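Local coordinates for protein kallikrein-10 (Homo sapiens, PDB 5LPE) that is a secreted, zymogen-like serine protease of the kallikrein subfamily, inhibited by zinc, with a tumour-suppressor role in breast and prostate cancer, at residues Leu40-Cys45 and Gln198-Trp203; Leu96-Leu101 and Ser225-Val230. One frame throughout, in Å; residues are numbered along the deposited sequence.

Contact 1 of 2, residues Leu40-Cys45 and Gln198-Trp203; sequences LTAAHC and QGILSW. With ZN (zinc ion), chain F.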
# COMPACT_ATOMS: atom_id res chain seq x y z
N LEU A 40 1.59 6.77 3.82
CA LEU A 40 0.23 6.28 3.88
C LEU A 40 0.24 4.76 3.92
O LEU A 40 1.00 4.11 3.19
CB LEU A 40 -0.62 6.75 2.71
CG LEU A 40 -2.09 6.28 2.75
CD1 LEU A 40 -3.06 7.38 3.08
CD2 LEU A 40 -2.43 5.76 1.40
N THR A 41 -0.62 4.21 4.77
CA THR A 41 -0.71 2.78 4.98
C THR A 41 -2.11 2.45 5.47
O THR A 41 -2.95 3.33 5.66
CB THR A 41 0.37 2.33 5.98
OG1 THR A 41 0.29 0.91 6.17
CG2 THR A 41 0.19 3.03 7.32
N ALA A 42 -2.36 1.16 5.68
CA ALA A 42 -3.65 0.72 6.16
C ALA A 42 -3.82 1.09 7.62
O ALA A 42 -2.90 0.95 8.42
CB ALA A 42 -3.80 -0.79 5.97
N ALA A 43 -5.02 1.55 7.97
CA ALA A 43 -5.32 1.86 9.37
C ALA A 43 -5.10 0.66 10.29
O ALA A 43 -4.67 0.83 11.43
CB ALA A 43 -6.74 2.38 9.51
N HIS A 44 -5.37 -0.57 9.81
CA HIS A 44 -5.24 -1.73 10.70
C HIS A 44 -3.82 -1.94 11.17
O HIS A 44 -3.59 -2.82 12.01
CB HIS A 44 -5.74 -3.03 10.03
CG HIS A 44 -4.81 -3.58 8.99
ND1 HIS A 44 -5.18 -3.71 7.66
CD2 HIS A 44 -3.54 -4.05 9.08
CE1 HIS A 44 -4.17 -4.22 6.98
NE2 HIS A 44 -3.16 -4.44 7.82
N CYS A 45 -2.86 -1.19 10.63
CA CYS A 45 -1.47 -1.17 11.06
C CYS A 45 -1.22 -0.22 12.21
O CYS A 45 -0.07 -0.06 12.63
CB CYS A 45 -0.57 -0.77 9.89
SG CYS A 45 -0.74 -1.77 8.40
N GLN A 198 -2.84 3.66 -6.89
CA GLN A 198 -4.28 3.47 -6.89
C GLN A 198 -4.83 2.76 -5.65
O GLN A 198 -6.03 2.85 -5.40
CB GLN A 198 -4.68 2.74 -8.18
CG GLN A 198 -4.47 3.59 -9.46
CD GLN A 198 -5.47 4.73 -9.59
OE1 GLN A 198 -6.51 4.74 -8.94
NE2 GLN A 198 -5.15 5.70 -10.43
N GLY A 199 -3.99 2.12 -4.83
CA GLY A 199 -4.55 1.34 -3.74
C GLY A 199 -3.57 1.02 -2.64
O GLY A 199 -2.36 0.87 -2.87
N ILE A 200 -4.10 0.86 -1.43
CA ILE A 200 -3.36 0.32 -0.29
C ILE A 200 -4.00 -1.00 0.12
O ILE A 200 -5.22 -1.08 0.30
CB ILE A 200 -3.33 1.31 0.88
CG1 ILE A 200 -2.59 2.59 0.47
CG2 ILE A 200 -2.70 0.66 2.11
CD1 ILE A 200 -1.12 2.43 0.42
N LEU A 201 -3.17 -2.04 0.27
CA LEU A 201 -3.66 -3.39 0.54
C LEU A 201 -4.40 -3.46 1.87
O LEU A 201 -3.84 -3.12 2.92
CB LEU A 201 -2.48 -4.35 0.54
CG LEU A 201 -2.77 -5.82 0.79
CD1 LEU A 201 -3.79 -6.36 -0.19
CD2 LEU A 201 -1.46 -6.54 0.68
N SER A 202 -5.65 -3.91 1.82
CA SER A 202 -6.48 -4.01 3.01
C SER A 202 -6.54 -5.44 3.53
O SER A 202 -6.07 -5.70 4.64
CB SER A 202 -7.89 -3.46 2.76
OG SER A 202 -8.63 -3.28 3.96
N TRP A 203 -7.10 -6.37 2.75
CA TRP A 203 -7.14 -7.79 3.09
C TRP A 203 -7.19 -8.60 1.80
O TRP A 203 -7.10 -8.04 0.70
CB TRP A 203 -8.32 -8.12 4.00
CG TRP A 203 -9.61 -7.55 3.51
CD1 TRP A 203 -10.07 -6.26 3.68
CD2 TRP A 203 -10.62 -8.23 2.76
NE1 TRP A 203 -11.30 -6.11 3.08
CE2 TRP A 203 -11.65 -7.30 2.50
CE3 TRP A 203 -10.74 -9.53 2.27
CZ2 TRP A 203 -12.77 -7.63 1.79
CZ3 TRP A 203 -11.85 -9.85 1.56
CH2 TRP A 203 -12.86 -8.91 1.33
ZN ZN F . -7.25 -3.71 7.37
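T41 and I200 stand opposite each other with CA atoms 6.4 Å apart, and the CA atoms of A42 and S202 come to 6.3 Å. The two backbones share no hydrogen bonds, because strand 38-41 and strand 196-203 belong to different sheets and meet through side chains. I200 carries the apolar part. Its CG1 branch meets CD2 of L40 at 3.3 Å. The other branch, CG2, points away from the residue's own N (chi1 -63° places CG1 beside that N) and reaches the backbone N of A42 at 3.6 Å. With an alanine here, both branches of I200 are gone, which would probably leave CD2 of L40 without its partner and open a gap between the two strands. Beyond A42 the chain tightens into a short 3-10 turn, closed by C45 N to A42 O, and presents H44. CG of H44 lies between its backbone N and carbonyl carbon (chi1 75°), and the ring's rotation about chi2 presents ND1 to the zinc ion, bound at 2.1 Å. CB of A42 lies over one face of the imidazole, toward its rim, and CE1 of H44 comes within 3.4 Å of O of S202. D92 and D95 complete the zinc site. S202 OG is hydrogen-bonded to OD2 of D95, a second-shell partner for that ligand, while H44 NE2 is hydrogen-bonded to S187 OG. This is the catalytic cleft of the chymotrypsin-like fold, between two beta barrels, with the metal bound by the histidine and aspartate of the probable charge relay, consistent with zinc inhibition.

Contact 2 of 2, residues Leu96-Leu101 and Ser225-Val230; sequences LMLLKL and SWINKV
L98 reaches from strand 97-101 into the side of helix 224-230 that W226 and V230 form together. Strand and helix run nearly parallel, their axes 10.0 Å apart at the closest point, and the interface is wholly apolar. L98 supplies its centre, chiefly through CD1. Its chi1 of -81° sets CG opposite the carbonyl carbon, and from there CD1 extends to the helix. There CD1 settles over the face of the W226 six-membered ring, 3.9 Å from its centroid and 24° off the ring normal, a CH-pi contact displaced toward the rim. L98 CD1 also meets CG2 of V230 at 3.4 Å and passes 4.0 Å from CA of I227, so three helix residues touch it. V230 lies one turn after W226, linked to it by the helical bond from V230 N to W226 O, and its CG1 rests on the same ring face as the leucine methyl. The indole is swung away from its backbone N (chi1 174°), which lays its six-membered ring out over the start of the strand. L96 and the indole run alongside one another in opposing directions, CB of L96 approaching CZ3 of W226 obliquely at 4.0 Å. CA of M97, by contrast, comes to the ring edge, close to its plane. L98 thus takes a face, and L96 and M97 meet the CZ3-CH2 end of the ring. Around the contact, H76 packs edge-to-face against W226 and P77 touches it too. W38 of neighbouring strand 38-41 meets both L98 and V230, so the C-terminal helix lies against two adjoining strands of the first barrel.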
# COMPACT_ATOMS: atom_id res chain seq x y z
N LEU A 96 -7.18 3.23 6.22
CA LEU A 96 -6.20 4.15 5.68
C LEU A 96 -5.66 4.90 6.88
O LEU A 96 -6.41 5.28 7.77
CB LEU A 96 -6.82 5.14 4.70
CG LEU A 96 -6.34 5.05 3.26
CD1 LEU A 96 -6.43 3.63 2.79
CD2 LEU A 96 -7.17 5.99 2.41
N MET A 97 -4.35 5.10 6.91
CA MET A 97 -3.75 5.82 8.02
C MET A 97 -2.60 6.62 7.43
O MET A 97 -1.83 6.11 6.61
CB MET A 97 -3.28 4.85 9.10
CG MET A 97 -2.64 5.46 10.30
SD MET A 97 -2.08 4.24 11.52
CE MET A 97 -1.05 3.17 10.54
N LEU A 98 -2.51 7.89 7.82
CA LEU A 98 -1.41 8.74 7.39
C LEU A 98 -0.42 8.85 8.54
O LEU A 98 -0.79 9.21 9.66
CB LEU A 98 -1.92 10.11 6.92
CG LEU A 98 -2.43 9.98 5.48
CD1 LEU A 98 -3.37 11.08 5.07
CD2 LEU A 98 -1.25 9.89 4.51
N LEU A 99 0.82 8.47 8.26
CA LEU A 99 1.92 8.54 9.22
C LEU A 99 2.77 9.76 8.91
O LEU A 99 3.25 9.92 7.78
CB LEU A 99 2.77 7.27 9.16
CG LEU A 99 2.07 6.04 9.73
CD1 LEU A 99 3.07 5.04 10.24
CD2 LEU A 99 1.10 6.41 10.84
N LYS A 100 2.95 10.63 9.90
CA LYS A 100 3.84 11.77 9.71
C LYS A 100 5.25 11.41 10.16
O LYS A 100 5.44 10.89 11.26
CB LYS A 100 3.33 12.99 10.46
CG LYS A 100 4.03 14.26 9.99
CD LYS A 100 4.23 15.22 11.13
CE LYS A 100 4.20 16.64 10.63
NZ LYS A 100 5.02 16.78 9.42
N LEU A 101 6.24 11.69 9.31
CA LEU A 101 7.63 11.45 9.68
C LEU A 101 8.17 12.57 10.57
O LEU A 101 7.89 13.76 10.36
CB LEU A 101 8.50 11.30 8.43
CG LEU A 101 8.12 10.21 7.42
CD1 LEU A 101 9.21 9.99 6.37
CD2 LEU A 101 7.78 8.91 8.14
N SER A 225 -9.61 13.89 -1.14
CA SER A 225 -10.02 15.02 -0.31
C SER A 225 -9.37 14.95 1.06
O SER A 225 -8.76 15.92 1.52
CB SER A 225 -11.54 15.08 -0.18
OG SER A 225 -12.14 15.43 -1.42
N TRP A 226 -9.50 13.80 1.73
CA TRP A 226 -8.93 13.64 3.06
C TRP A 226 -7.41 13.63 3.02
O TRP A 226 -6.77 14.31 3.83
CB TRP A 226 -9.47 12.35 3.70
CG TRP A 226 -8.85 11.99 5.00
CD1 TRP A 226 -9.07 12.59 6.20
CD2 TRP A 226 -7.91 10.94 5.24
NE1 TRP A 226 -8.32 11.98 7.18
CE2 TRP A 226 -7.60 10.96 6.62
CE3 TRP A 226 -7.29 9.98 4.43
CZ2 TRP A 226 -6.69 10.08 7.20
CZ3 TRP A 226 -6.40 9.10 5.02
CH2 TRP A 226 -6.11 9.16 6.38
N ILE A 227 -6.81 12.90 2.07
CA ILE A 227 -5.35 12.73 2.07
C ILE A 227 -4.65 14.07 1.89
O ILE A 227 -3.65 14.37 2.56
CB ILE A 227 -4.91 11.73 0.98
CG1 ILE A 227 -5.41 10.34 1.31
CG2 ILE A 227 -3.39 11.71 0.86
CD1 ILE A 227 -4.86 9.30 0.38
N ASN A 228 -5.15 14.90 0.99
CA ASN A 228 -4.55 16.21 0.79
C ASN A 228 -4.76 17.10 2.00
O ASN A 228 -3.95 18.00 2.25
CB ASN A 228 -5.10 16.84 -0.48
CG ASN A 228 -4.40 16.33 -1.72
OD1 ASN A 228 -3.18 16.14 -1.71
ND2 ASN A 228 -5.17 16.08 -2.78
N LYS A 229 -5.83 16.86 2.76
CA LYS A 229 -6.15 17.74 3.87
C LYS A 229 -5.28 17.46 5.09
O LYS A 229 -4.83 18.41 5.75
CB LYS A 229 -7.63 17.62 4.22
CG LYS A 229 -8.06 18.58 5.33
CD LYS A 229 -9.56 18.83 5.31
CE LYS A 229 -10.33 17.82 6.17
NZ LYS A 229 -11.78 17.84 5.82
N VAL A 230 -4.99 16.20 5.42
CA VAL A 230 -4.15 15.97 6.59
C VAL A 230 -2.69 16.26 6.25
O VAL A 230 -1.96 16.84 7.06
CB VAL A 230 -4.35 14.56 7.20
CG1 VAL A 230 -5.46 13.78 6.52
CG2 VAL A 230 -3.09 13.76 7.22

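Overall arrangement
The four segments alternate along the chain, 40-45, 96-101, 198-203, 225-230, so the two contacts interlock, their centres 12 Å apart. Their first segments are neighbours in one antiparallel sheet of the N-terminal barrel, where T41 O and M97 N probably form a hydrogen bond and CD1 of L40 packs on CD2 of L98. Contact 1 joins this sheet to a strand of the second barrel at the cleft; contact 2 seats the C-terminal helix on the first barrel, although the chain reaches it from the second. The zinc ligand D95 immediately precedes 96-101, so the strand held by the helix in contact 2 also leads out of the metal site of contact 1.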